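Local coordinates for protein beta-galactosidase (Marinomonas sp. ef1, PDB 6Y2K) that probably hydrolyses terminal beta-galactose residues from beta-galactosides such as lactose, as a cold-active, hexameric GH42 beta-galactosidase of an Antarctic bacterium, at residues A[77-88]-A[105-116]. Numbering follows the deposited sequence.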
# COMPACT_ATOMS: atom_id res chain seq x y z
N PRO A 77 -48.81 -4.67 22.52
CA PRO A 77 -49.94 -5.28 23.24
C PRO A 77 -49.47 -6.38 24.21
O PRO A 77 -48.40 -6.97 24.00
CB PRO A 77 -50.80 -5.86 22.12
CG PRO A 77 -49.84 -6.13 21.01
CD PRO A 77 -48.82 -5.02 21.09
N PRO A 78 -50.25 -6.64 25.29
CA PRO A 78 -49.79 -7.58 26.31
C PRO A 78 -49.88 -9.04 25.88
O PRO A 78 -50.60 -9.37 24.94
CB PRO A 78 -50.74 -7.33 27.50
CG PRO A 78 -51.65 -6.22 27.11
CD PRO A 78 -51.57 -6.06 25.62
N LYS A 79 -49.18 -9.91 26.61
CA LYS A 79 -49.11 -11.34 26.26
C LYS A 79 -50.48 -12.03 26.34
O LYS A 79 -50.78 -12.89 25.50
CB LYS A 79 -48.11 -12.07 27.16
CG LYS A 79 -47.86 -13.53 26.79
CD LYS A 79 -47.60 -13.77 25.31
CE LYS A 79 -46.69 -14.97 25.07
NZ LYS A 79 -47.25 -16.22 25.64
N TRP A 80 -51.31 -11.66 27.32
CA TRP A 80 -52.66 -12.23 27.40
C TRP A 80 -53.46 -11.98 26.12
O TRP A 80 -54.22 -12.84 25.68
CB TRP A 80 -53.42 -11.74 28.64
CG TRP A 80 -53.73 -10.28 28.71
CD1 TRP A 80 -53.10 -9.36 29.49
CD2 TRP A 80 -54.75 -9.56 28.00
NE1 TRP A 80 -53.66 -8.12 29.32
CE2 TRP A 80 -54.67 -8.21 28.41
CE3 TRP A 80 -55.74 -9.92 27.08
CZ2 TRP A 80 -55.53 -7.22 27.91
CZ3 TRP A 80 -56.59 -8.95 26.58
CH2 TRP A 80 -56.48 -7.61 27.00
N LEU A 81 -53.26 -10.82 25.50
CA LEU A 81 -53.97 -10.46 24.27
C LEU A 81 -53.42 -11.27 23.07
O LEU A 81 -54.19 -11.80 22.27
CB LEU A 81 -53.88 -8.95 24.04
CG LEU A 81 -54.74 -8.31 22.93
CD1 LEU A 81 -54.96 -6.83 23.21
CD2 LEU A 81 -54.11 -8.49 21.55
N VAL A 82 -52.10 -11.37 22.98
CA VAL A 82 -51.44 -12.22 21.97
C VAL A 82 -51.93 -13.67 22.05
O VAL A 82 -52.27 -14.27 21.03
CB VAL A 82 -49.89 -12.15 22.09
CG1 VAL A 82 -49.20 -13.20 21.21
CG2 VAL A 82 -49.37 -10.75 21.76
N ASP A 83 -51.99 -14.21 23.27
CA ASP A 83 -52.44 -15.59 23.47
C ASP A 83 -53.90 -15.79 23.03
O ASP A 83 -54.25 -16.87 22.54
CB ASP A 83 -52.27 -16.01 24.94
CG ASP A 83 -50.81 -16.19 25.35
OD1 ASP A 83 -49.94 -16.29 24.47
OD2 ASP A 83 -50.54 -16.22 26.56
N ARG A 84 -54.73 -14.77 23.19
CA ARG A 84 -56.12 -14.80 22.71
C ARG A 84 -56.27 -14.72 21.19
O ARG A 84 -57.29 -15.16 20.66
CB ARG A 84 -56.94 -13.67 23.33
CG ARG A 84 -57.32 -13.91 24.77
CD ARG A 84 -58.13 -12.74 25.30
NE ARG A 84 -58.76 -13.10 26.57
CZ ARG A 84 -59.80 -12.46 27.11
NH1 ARG A 84 -60.34 -11.39 26.52
NH2 ARG A 84 -60.28 -12.90 28.26
N HIS A 85 -55.29 -14.13 20.50
CA HIS A 85 -55.38 -13.88 19.07
C HIS A 85 -54.12 -14.34 18.33
O HIS A 85 -53.36 -13.52 17.83
CB HIS A 85 -55.63 -12.39 18.81
CG HIS A 85 -56.85 -11.86 19.48
ND1 HIS A 85 -58.13 -12.14 19.04
CD2 HIS A 85 -57.00 -11.06 20.57
CE1 HIS A 85 -59.00 -11.54 19.83
NE2 HIS A 85 -58.34 -10.86 20.75
N PRO A 86 -53.88 -15.67 18.26
CA PRO A 86 -52.69 -16.18 17.56
C PRO A 86 -52.56 -15.75 16.09
O PRO A 86 -51.43 -15.61 15.59
CB PRO A 86 -52.83 -17.71 17.66
CG PRO A 86 -54.28 -17.95 17.97
CD PRO A 86 -54.72 -16.76 18.78
N SER A 87 -53.69 -15.51 15.42
CA SER A 87 -53.68 -15.00 14.04
C SER A 87 -53.17 -13.55 13.89
O SER A 87 -52.99 -13.08 12.76
CB SER A 87 -55.08 -15.11 13.42
OG SER A 87 -55.97 -14.16 14.00
N MET A 88 -52.99 -12.83 15.01
CA MET A 88 -52.43 -11.47 14.96
C MET A 88 -50.92 -11.44 14.71
O MET A 88 -50.40 -10.42 14.29
CB MET A 88 -52.75 -10.67 16.25
CG MET A 88 -51.81 -10.88 17.42
SD MET A 88 -52.37 -10.07 18.93
CE MET A 88 -51.43 -8.55 18.83
N HIS A 105 -45.10 -6.85 17.87
CA HIS A 105 -45.54 -8.24 17.59
C HIS A 105 -46.99 -8.30 17.10
O HIS A 105 -47.89 -8.80 17.77
CB HIS A 105 -45.33 -9.14 18.83
CG HIS A 105 -45.59 -8.45 20.13
ND1 HIS A 105 -44.59 -7.79 20.81
CD2 HIS A 105 -46.72 -8.25 20.83
CE1 HIS A 105 -45.09 -7.25 21.90
NE2 HIS A 105 -46.39 -7.51 21.94
N TYR A 106 -47.21 -7.77 15.90
CA TYR A 106 -48.46 -7.94 15.18
C TYR A 106 -48.25 -7.69 13.69
O TYR A 106 -47.31 -6.97 13.31
CB TYR A 106 -49.55 -6.99 15.71
CG TYR A 106 -49.28 -5.50 15.53
CD1 TYR A 106 -49.65 -4.83 14.36
CD2 TYR A 106 -48.69 -4.74 16.54
CE1 TYR A 106 -49.43 -3.47 14.19
CE2 TYR A 106 -48.45 -3.38 16.38
CZ TYR A 106 -48.82 -2.75 15.21
OH TYR A 106 -48.60 -1.40 15.06
N THR A 107 -49.11 -8.28 12.87
CA THR A 107 -49.21 -7.87 11.48
C THR A 107 -50.33 -6.85 11.35
O THR A 107 -51.40 -7.01 11.95
CB THR A 107 -49.42 -9.02 10.47
OG1 THR A 107 -49.84 -8.46 9.21
CG2 THR A 107 -50.45 -10.05 10.95
N PHE A 108 -50.07 -5.81 10.55
CA PHE A 108 -51.06 -4.76 10.24
C PHE A 108 -52.31 -5.31 9.55
O PHE A 108 -53.37 -4.65 9.55
CB PHE A 108 -50.43 -3.69 9.33
CG PHE A 108 -49.39 -2.84 9.99
CD1 PHE A 108 -49.78 -1.72 10.72
CD2 PHE A 108 -48.03 -3.12 9.86
CE1 PHE A 108 -48.83 -0.91 11.32
CE2 PHE A 108 -47.08 -2.31 10.47
CZ PHE A 108 -47.49 -1.20 11.20
N ALA A 109 -52.21 -6.50 8.94
CA ALA A 109 -53.35 -7.14 8.27
C ALA A 109 -54.34 -7.81 9.22
O ALA A 109 -55.44 -8.18 8.78
CB ALA A 109 -52.86 -8.16 7.24
N SER A 110 -53.97 -7.98 10.49
CA SER A 110 -54.81 -8.70 11.45
C SER A 110 -56.06 -7.91 11.78
O SER A 110 -55.99 -6.86 12.42
CB SER A 110 -54.04 -8.97 12.75
OG SER A 110 -54.88 -9.60 13.70
N LEU A 111 -57.21 -8.43 11.37
CA LEU A 111 -58.49 -7.78 11.66
C LEU A 111 -58.88 -7.93 13.14
O LEU A 111 -59.47 -7.01 13.73
CB LEU A 111 -59.58 -8.32 10.74
CG LEU A 111 -59.31 -8.18 9.24
CD1 LEU A 111 -60.50 -8.71 8.45
CD2 LEU A 111 -59.02 -6.73 8.85
N GLU A 112 -58.51 -9.06 13.74
CA GLU A 112 -58.74 -9.27 15.17
C GLU A 112 -57.98 -8.24 16.01
O GLU A 112 -58.56 -7.66 16.93
CB GLU A 112 -58.35 -10.70 15.60
CG GLU A 112 -59.25 -11.80 15.03
CD GLU A 112 -58.98 -13.19 15.62
OE1 GLU A 112 -58.32 -13.30 16.68
OE2 GLU A 112 -59.45 -14.18 15.04
N TYR A 113 -56.71 -7.99 15.71
CA TYR A 113 -55.96 -6.99 16.48
C TYR A 113 -56.48 -5.58 16.22
O TYR A 113 -56.51 -4.75 17.12
CB TYR A 113 -54.44 -7.07 16.26
CG TYR A 113 -53.67 -6.13 17.17
CD1 TYR A 113 -53.90 -6.12 18.55
CD2 TYR A 113 -52.74 -5.22 16.66
CE1 TYR A 113 -53.23 -5.26 19.40
CE2 TYR A 113 -52.04 -4.35 17.50
CZ TYR A 113 -52.30 -4.38 18.87
OH TYR A 113 -51.64 -3.55 19.72
N ARG A 114 -56.92 -5.30 14.99
CA ARG A 114 -57.53 -3.99 14.71
C ARG A 114 -58.75 -3.72 15.59
O ARG A 114 -58.94 -2.59 16.03
CB ARG A 114 -57.92 -3.84 13.25
CG ARG A 114 -56.76 -3.50 12.35
CD ARG A 114 -57.27 -3.30 10.94
NE ARG A 114 -56.23 -3.48 9.96
CZ ARG A 114 -56.42 -3.41 8.65
NH1 ARG A 114 -57.62 -3.14 8.12
NH2 ARG A 114 -55.39 -3.61 7.84
N GLU A 115 -59.58 -4.74 15.82
CA GLU A 115 -60.73 -4.57 16.71
C GLU A 115 -60.28 -4.33 18.15
O GLU A 115 -60.85 -3.48 18.84
CB GLU A 115 -61.72 -5.74 16.60
CG GLU A 115 -62.47 -5.77 15.28
CD GLU A 115 -63.12 -4.43 14.93
OE1 GLU A 115 -63.98 -3.98 15.72
OE2 GLU A 115 -62.80 -3.84 13.88
N GLU A 116 -59.24 -5.04 18.61
CA GLU A 116 -58.68 -4.76 19.94
C GLU A 116 -58.13 -3.33 20.03
O GLU A 116 -58.29 -2.67 21.06
CB GLU A 116 -57.58 -5.76 20.34
CG GLU A 116 -58.07 -7.20 20.52
CD GLU A 116 -58.70 -7.49 21.88
OE1 GLU A 116 -59.11 -6.55 22.59
OE2 GLU A 116 -58.79 -8.69 22.24
O HOH W 1 -59.76 -9.69 24.41
O HOH W 2 -59.70 -14.45 18.69
O HOH W 3 -56.66 -15.50 16.34
O HOH W 4 -56.52 -11.56 12.84
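His85 joins two carboxylates of helix 111-128, one through each ring nitrogen, in the (beta/alpha)8 barrel domain, where the excursion after strand 67-71 folds back on the helix that precedes strand 134-138. His85 ND1 donates to Glu112 OE1 at 2.6 Å, close to the imidazole plane. His85 NE2 donates to Glu116 OE2 at 2.7 Å, on the lone pair away from the other oxygen. Glu112 and Glu116 lie one helical turn apart, so their side chains reach both nitrogens of one ring; with both donating, the imidazole is probably protonated. The carboxylates stand steeply to it, the Glu116 plane turned by 80°. A leucine in place of His85 would probably leave Glu112 OE1 and Glu116 OE2 without their direct donors from segment 77-88 and set both carboxylates freer to turn.

Apolar contact continues inward at Tyr113. Met88 CE lies over one ring face, 3.7 Å from its centroid and 22° off the normal, a CH-pi contact reached by a chain bent at its last torsion (chi3 -97°). Leu81 CD2 and Pro77 CB also meet this ring, whose hydroxyl donates to Thr74 O. At the far end, His105 NE2 donates almost linearly to Pro77 O, in the carbonyl plane, and Val82 CG2 packs against His105 CD2. A further direct bond joins the two backbones, Thr107 N donating to Met88 O at 2.9 Å.

Around this first shell, Ser110 N-caps the helix that carries Glu112, Tyr113 and Glu116, its OG accepting from Tyr113 N, while water 1 links Arg84 NH1 to Glu116 OE2. Thr107 OG1 receives Ala109 N in an ST turn and bonds to Asp156 OD1.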